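Local coordinates for PA3566 protein (PDB 1X7V) that is of unknown function but, as a small ferredoxin-like protein of the antibiotic biosynthesis monooxygenase family, may act as an oxidoreductase, at residues 68-71 / 72-75; 74-77 / 78-82. All blocks are in the same frame, centred on the assembly; numbering follows the deposited sequence.

In the fold
Contacts 1 and 2 follow each other along the chain and share Glu-74 and His-75. Contact 1 is the turn that joins helix 64-71 to helix 74-80. Contact 2 lies within helix 74-80 and takes in its C-terminal end. Both are surface contacts, and their centres are about 9 Å apart. Buried His-70 gives contact 1 its inward side, while contact 2 has no fully buried residue. Contact 1 is mostly carbonyl oxygens of helix 64-71 that accept bonds from Asn-72 and Thr-73, the N-cap of the next helix, with two histidines meeting at Glu-37. Contact 2 combines helical backbone bonds with an outward Glu-Arg ion pair. Phe-76 links the two, its CB packing 3.2 Å from His-70 O.

Contact 1: residues 68-71 / 72-75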
ATOM      1  N   GLU A  68       9.085   7.146   5.431  1.00 77.26           N
ATOM      2  CA  GLU A  68       8.990   7.176   6.902  1.00 77.36           C
ATOM      3  C   GLU A  68       7.884   8.125   7.375  1.00 76.49           C
ATOM      4  O   GLU A  68       7.048   7.776   8.188  1.00 74.88           O
ATOM      5  CB  GLU A  68      10.362   7.496   7.507  1.00 79.06           C
ATOM      6  CG  GLU A  68      11.196   6.233   8.039  1.00 84.02           C
ATOM      7  CD  GLU A  68      11.791   5.171   7.021  1.00 90.59           C
ATOM      8  OE1 GLU A  68      13.006   4.863   7.179  1.00 95.91           O
ATOM      9  OE2 GLU A  68      11.085   4.569   6.147  1.00 92.53           O
ATOM     10  N   ARG A  69       7.818   9.302   6.783  1.00 76.32           N
ATOM     11  CA  ARG A  69       6.702  10.220   7.044  1.00 77.02           C
ATOM     12  C   ARG A  69       5.307   9.609   6.695  1.00 74.79           C
ATOM     13  O   ARG A  69       4.337   9.741   7.432  1.00 72.94           O
ATOM     14  CB  ARG A  69       6.948  11.494   6.246  1.00 77.37           C
ATOM     15  CG  ARG A  69       8.088  12.356   6.708  1.00 81.82           C
ATOM     16  CD  ARG A  69       7.965  13.770   6.119  1.00 83.23           C
ATOM     17  NE  ARG A  69       7.935  13.754   4.657  1.00 87.89           N
ATOM     18  CZ  ARG A  69       9.020  13.784   3.882  1.00 90.06           C
ATOM     19  NH1 ARG A  69      10.239  13.812   4.431  1.00 90.24           N
ATOM     20  NH2 ARG A  69       8.888  13.746   2.546  1.00 90.60           N
ATOM     21  N   HIS A  70       5.195   8.952   5.558  1.00 74.84           N
ATOM     22  CA  HIS A  70       3.963   8.252   5.201  1.00 75.68           C
ATOM     23  C   HIS A  70       3.404   7.362   6.323  1.00 75.59           C
ATOM     24  O   HIS A  70       2.199   7.367   6.601  1.00 73.98           O
ATOM     25  CB  HIS A  70       4.193   7.467   3.907  1.00 75.31           C
ATOM     26  CG  HIS A  70       3.080   6.544   3.519  1.00 75.71           C
ATOM     27  ND1 HIS A  70       1.813   6.982   3.185  1.00 74.39           N
ATOM     28  CD2 HIS A  70       3.064   5.196   3.378  1.00 77.66           C
ATOM     29  CE1 HIS A  70       1.069   5.938   2.857  1.00 75.11           C
ATOM     30  NE2 HIS A  70       1.800   4.840   2.985  1.00 76.07           N
ATOM     31  N   GLN A  71       4.279   6.675   7.037  1.00 77.56           N
ATOM     32  CA  GLN A  71       3.810   5.758   8.094  1.00 78.25           C
ATOM     33  C   GLN A  71       3.401   6.406   9.404  1.00 78.99           C
ATOM     34  O   GLN A  71       2.819   5.747  10.318  1.00 79.00           O
ATOM     35  CB  GLN A  71       4.871   4.732   8.375  1.00 80.34           C
ATOM     36  CG  GLN A  71       5.136   3.884   7.191  1.00 80.50           C
ATOM     37  CD  GLN A  71       6.267   3.004   7.463  1.00 85.83           C
ATOM     38  OE1 GLN A  71       6.115   2.030   8.255  1.00 81.82           O
ATOM     39  NE2 GLN A  71       7.439   3.310   6.859  1.00 83.87           N
ATOM     40  N   ASN A  72       3.691   7.695   9.517  1.00 77.25           N
ATOM     41  CA  ASN A  72       3.249   8.437  10.662  1.00 78.23           C
ATOM     42  C   ASN A  72       1.977   9.199  10.402  1.00 77.72           C
ATOM     43  O   ASN A  72       1.495   9.867  11.280  1.00 78.19           O
ATOM     44  CB  ASN A  72       4.376   9.321  11.125  1.00 78.52           C
ATOM     45  CG  ASN A  72       5.497   8.498  11.731  1.00 80.87           C
ATOM     46  OD1 ASN A  72       5.605   8.419  12.944  1.00 85.64           O
ATOM     47  ND2 ASN A  72       6.248   7.785  10.899  1.00 84.28           N
ATOM     48  N   THR A  73       1.419   9.061   9.194  1.00 77.02           N
ATOM     49  CA  THR A  73       0.227   9.809   8.844  1.00 76.27           C
ATOM     50  C   THR A  73      -0.956   9.164   9.497  1.00 77.01           C
ATOM     51  O   THR A  73      -0.932   7.977   9.805  1.00 77.41           O
ATOM     52  CB  THR A  73      -0.009   9.903   7.296  1.00 75.18           C
ATOM     53  OG1 THR A  73      -0.158   8.588   6.749  1.00 73.61           O
ATOM     54  CG2 THR A  73       1.147  10.588   6.617  1.00 75.17           C
ATOM     55  N   GLU A  74      -1.999   9.980   9.626  1.00 77.78           N
ATOM     56  CA  GLU A  74      -3.317   9.621  10.125  1.00 78.62           C
ATOM     57  C   GLU A  74      -3.965   8.525   9.288  1.00 77.31           C
ATOM     58  O   GLU A  74      -4.395   7.535   9.825  1.00 76.18           O
ATOM     59  CB  GLU A  74      -4.173  10.871  10.062  1.00 79.58           C
ATOM     60  CG  GLU A  74      -5.475  10.825  10.803  1.00 83.26           C
ATOM     61  CD  GLU A  74      -6.070  12.233  11.113  1.00 84.04           C
ATOM     62  OE1 GLU A  74      -7.109  12.309  11.814  1.00 90.87           O
ATOM     63  OE2 GLU A  74      -5.496  13.273  10.686  1.00 91.72           O
ATOM     64  N   HIS A  75      -3.994   8.710   7.972  1.00 76.11           N
ATOM     65  CA  HIS A  75      -4.566   7.713   7.059  1.00 76.49           C
ATOM     66  C   HIS A  75      -3.864   6.370   7.144  1.00 76.59           C
ATOM     67  O   HIS A  75      -4.521   5.316   7.223  1.00 76.48           O
ATOM     68  CB  HIS A  75      -4.698   8.230   5.592  1.00 75.67           C
ATOM     69  CG  HIS A  75      -3.418   8.692   4.971  1.00 75.29           C
ATOM     70  ND1 HIS A  75      -2.868   9.927   5.231  1.00 75.68           N
ATOM     71  CD2 HIS A  75      -2.617   8.104   4.049  1.00 75.02           C
ATOM     72  CE1 HIS A  75      -1.743  10.059   4.533  1.00 77.37           C
ATOM     73  NE2 HIS A  75      -1.563   8.961   3.817  1.00 76.11           N
TER
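His-70 O is gripped twice by Thr-73, through OG1 at 2.7 Å and through the backbone N at 3.2 Å. The motif is a helix-to-helix turn in which Thr-73 is the N-cap of helix 74-80. The hydroxyl lies in the carbonyl plane of His-70, whereas the Thr-73 N-H comes from above it. OG1 sits between the backbone N and the carbonyl carbon of its own residue (chi1 60°). There it meets His-70 O and also bonds Phe-76 N, which makes the cap. The Thr-73 methyl CG2 packs 3.4 Å from Arg-69 O.

Asn-72, an exposed residue, bonds back to the last turn. Its ND2 donates to Glu-68 O at 2.8 Å, with that oxygen near the plane of the amide. Its backbone N bonds Arg-69 O.

On the inner side the His-70 and His-75 rings meet rim to rim, their planes at 53°. Both hydrogen-bond OE2 of Glu-37, so one carboxylate oxygen bridges the two helices. The two nitrogens concerned, His-70 ND1 and His-75 NE2, stand 4.0 Å apart.

Contact 2: residues 74-77 / 78-82; sequences EHFL and RFSRG
Glu-74 and Arg-78 pair one turn apart on the outer side of helix 74-80, an i to i+4 salt bridge on the helical layer of this ferredoxin-like (alpha-beta plait) fold. Glu-74 OE1 lies 3.2 Å from Arg-78 NH1. The bridge is long and weak. The carboxylate and guanidinium planes are 43° apart, so the groups do not meet as a flat two-pronged pair. The Arg-78 chain bends at CG-CD (chi3 -61°), which folds the guanidinium back along the helix. One of its faces is turned to Glu-74 O and His-75 N, both offset toward the rim. Arg-78 NH2 reaches His-75 CB at 3.8 Å. His-75 N has no hydrogen-bond partner.

Glu-74 and Arg-78 are thus exposed and loosely held by their ion pair, while the Phe-79 ring packs against Leu-27 and Leu-30 of helix 20-36. The backbone between is regular. Arg-78 N bonds Glu-74 O at 2.9 Å. Phe-79 N bonds His-75 O. The Phe-76 ring meets the His-70 ring edge-to-face.

Near the C-terminal end the bonding weakens. Ser-80 turns its hydroxyl back beside its own N (chi1 -43°), and OG donates to Phe-76 O at 3.1 Å. The backbone bond from Ser-80 N to the same oxygen is weak. Arg-81 leaves helical angles as the centre of an inverse gamma turn. Its N makes a weak bond to Leu-77 O, and its CG lies 3.3 Å from that same oxygen.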
ATOM      1  N   GLU A  74      -1.999   9.980   9.626  1.00 77.78           N
ATOM      2  CA  GLU A  74      -3.317   9.621  10.125  1.00 78.62           C
ATOM      3  C   GLU A  74      -3.965   8.525   9.288  1.00 77.31           C
ATOM      4  O   GLU A  74      -4.395   7.535   9.825  1.00 76.18           O
ATOM      5  CB  GLU A  74      -4.173  10.871  10.062  1.00 79.58           C
ATOM      6  CG  GLU A  74      -5.475  10.825  10.803  1.00 83.26           C
ATOM      7  CD  GLU A  74      -6.070  12.233  11.113  1.00 84.04           C
ATOM      8  OE1 GLU A  74      -7.109  12.309  11.814  1.00 90.87           O
ATOM      9  OE2 GLU A  74      -5.496  13.273  10.686  1.00 91.72           O
ATOM     10  N   HIS A  75      -3.994   8.710   7.972  1.00 76.11           N
ATOM     11  CA  HIS A  75      -4.566   7.713   7.059  1.00 76.49           C
ATOM     12  C   HIS A  75      -3.864   6.370   7.144  1.00 76.59           C
ATOM     13  O   HIS A  75      -4.521   5.316   7.223  1.00 76.48           O
ATOM     14  CB  HIS A  75      -4.698   8.230   5.592  1.00 75.67           C
ATOM     15  CG  HIS A  75      -3.418   8.692   4.971  1.00 75.29           C
ATOM     16  ND1 HIS A  75      -2.868   9.927   5.231  1.00 75.68           N
ATOM     17  CD2 HIS A  75      -2.617   8.104   4.049  1.00 75.02           C
ATOM     18  CE1 HIS A  75      -1.743  10.059   4.533  1.00 77.37           C
ATOM     19  NE2 HIS A  75      -1.563   8.961   3.817  1.00 76.11           N
ATOM     20  N   PHE A  76      -2.542   6.384   7.182  1.00 76.48           N
ATOM     21  CA  PHE A  76      -1.818   5.160   7.248  1.00 78.34           C
ATOM     22  C   PHE A  76      -2.078   4.429   8.574  1.00 79.32           C
ATOM     23  O   PHE A  76      -2.254   3.193   8.610  1.00 80.61           O
ATOM     24  CB  PHE A  76      -0.326   5.416   7.119  1.00 78.62           C
ATOM     25  CG  PHE A  76       0.492   4.158   7.196  1.00 79.09           C
ATOM     26  CD1 PHE A  76       0.718   3.407   6.061  1.00 80.46           C
ATOM     27  CD2 PHE A  76       0.982   3.709   8.425  1.00 80.31           C
ATOM     28  CE1 PHE A  76       1.474   2.226   6.111  1.00 82.27           C
ATOM     29  CE2 PHE A  76       1.721   2.507   8.495  1.00 81.21           C
ATOM     30  CZ  PHE A  76       1.951   1.774   7.348  1.00 81.90           C
ATOM     31  N   LEU A  77      -2.071   5.171   9.671  1.00 79.37           N
ATOM     32  CA  LEU A  77      -2.319   4.536  10.973  1.00 80.23           C
ATOM     33  C   LEU A  77      -3.767   4.082  11.137  1.00 80.77           C
ATOM     34  O   LEU A  77      -4.006   3.073  11.786  1.00 80.18           O
ATOM     35  CB  LEU A  77      -1.886   5.428  12.111  1.00 80.09           C
ATOM     36  CG  LEU A  77      -0.376   5.641  12.190  1.00 80.62           C
ATOM     37  CD1 LEU A  77      -0.065   6.650  13.274  1.00 80.85           C
ATOM     38  CD2 LEU A  77       0.433   4.350  12.411  1.00 81.13           C
ATOM     39  N   ARG A  78      -4.721   4.778  10.518  1.00 81.36           N
ATOM     40  CA  ARG A  78      -6.111   4.298  10.497  1.00 83.05           C
ATOM     41  C   ARG A  78      -6.294   2.935   9.803  1.00 82.29           C
ATOM     42  O   ARG A  78      -7.169   2.131  10.201  1.00 81.41           O
ATOM     43  CB  ARG A  78      -7.058   5.318   9.874  1.00 83.34           C
ATOM     44  CG  ARG A  78      -7.442   6.444  10.821  1.00 85.59           C
ATOM     45  CD  ARG A  78      -8.609   7.250  10.262  1.00 88.62           C
ATOM     46  NE  ARG A  78      -8.244   7.861   8.977  1.00 91.75           N
ATOM     47  CZ  ARG A  78      -8.019   9.161   8.771  1.00 94.76           C
ATOM     48  NH1 ARG A  78      -8.165  10.070   9.748  1.00 97.39           N
ATOM     49  NH2 ARG A  78      -7.669   9.569   7.564  1.00 95.48           N
ATOM     50  N   PHE A  79      -5.470   2.669   8.795  1.00 81.84           N
ATOM     51  CA  PHE A  79      -5.507   1.384   8.132  1.00 82.58           C
ATOM     52  C   PHE A  79      -5.045   0.284   9.119  1.00 83.07           C
ATOM     53  O   PHE A  79      -5.672  -0.801   9.231  1.00 82.35           O
ATOM     54  CB  PHE A  79      -4.664   1.378   6.870  1.00 82.55           C
ATOM     55  CG  PHE A  79      -4.579   0.043   6.267  1.00 82.62           C
ATOM     56  CD1 PHE A  79      -5.613  -0.420   5.478  1.00 81.84           C
ATOM     57  CD2 PHE A  79      -3.536  -0.818   6.595  1.00 84.18           C
ATOM     58  CE1 PHE A  79      -5.588  -1.696   4.947  1.00 82.06           C
ATOM     59  CE2 PHE A  79      -3.505  -2.099   6.081  1.00 82.87           C
ATOM     60  CZ  PHE A  79      -4.543  -2.540   5.237  1.00 83.37           C
ATOM     61  N   SER A  80      -3.999   0.617   9.878  1.00 82.90           N
ATOM     62  CA  SER A  80      -3.449  -0.264  10.901  1.00 83.71           C
ATOM     63  C   SER A  80      -4.432  -0.564  12.019  1.00 83.69           C
ATOM     64  O   SER A  80      -4.353  -1.641  12.622  1.00 85.59           O
ATOM     65  CB  SER A  80      -2.189   0.367  11.525  1.00 84.01           C
ATOM     66  OG  SER A  80      -1.359   0.931  10.526  1.00 86.64           O
ATOM     67  N   ARG A  81      -5.339   0.363  12.297  1.00 83.20           N
ATOM     68  CA  ARG A  81      -6.217   0.282  13.467  1.00 83.71           C
ATOM     69  C   ARG A  81      -7.479  -0.531  13.241  1.00 83.03           C
ATOM     70  O   ARG A  81      -8.536  -0.014  12.871  1.00 83.02           O
ATOM     71  CB  ARG A  81      -6.601   1.676  13.977  1.00 83.74           C
ATOM     72  CG  ARG A  81      -5.486   2.308  14.659  1.00 85.58           C
ATOM     73  CD  ARG A  81      -5.728   3.774  14.898  1.00 88.31           C
ATOM     74  NE  ARG A  81      -6.963   3.998  15.640  1.00 90.96           N
ATOM     75  CZ  ARG A  81      -7.496   5.205  15.823  1.00 93.66           C
ATOM     76  NH1 ARG A  81      -6.904   6.287  15.309  1.00 94.67           N
ATOM     77  NH2 ARG A  81      -8.633   5.328  16.502  1.00 93.74           N
ATOM     78  N   GLY A  82      -7.357  -1.814  13.514  1.00 81.74           N
ATOM     79  CA  GLY A  82      -8.506  -2.670  13.609  1.00 81.44           C
ATOM     80  C   GLY A  82      -8.602  -3.647  12.462  1.00 80.91           C
ATOM     81  O   GLY A  82      -9.452  -4.517  12.496  1.00 81.40           O
TER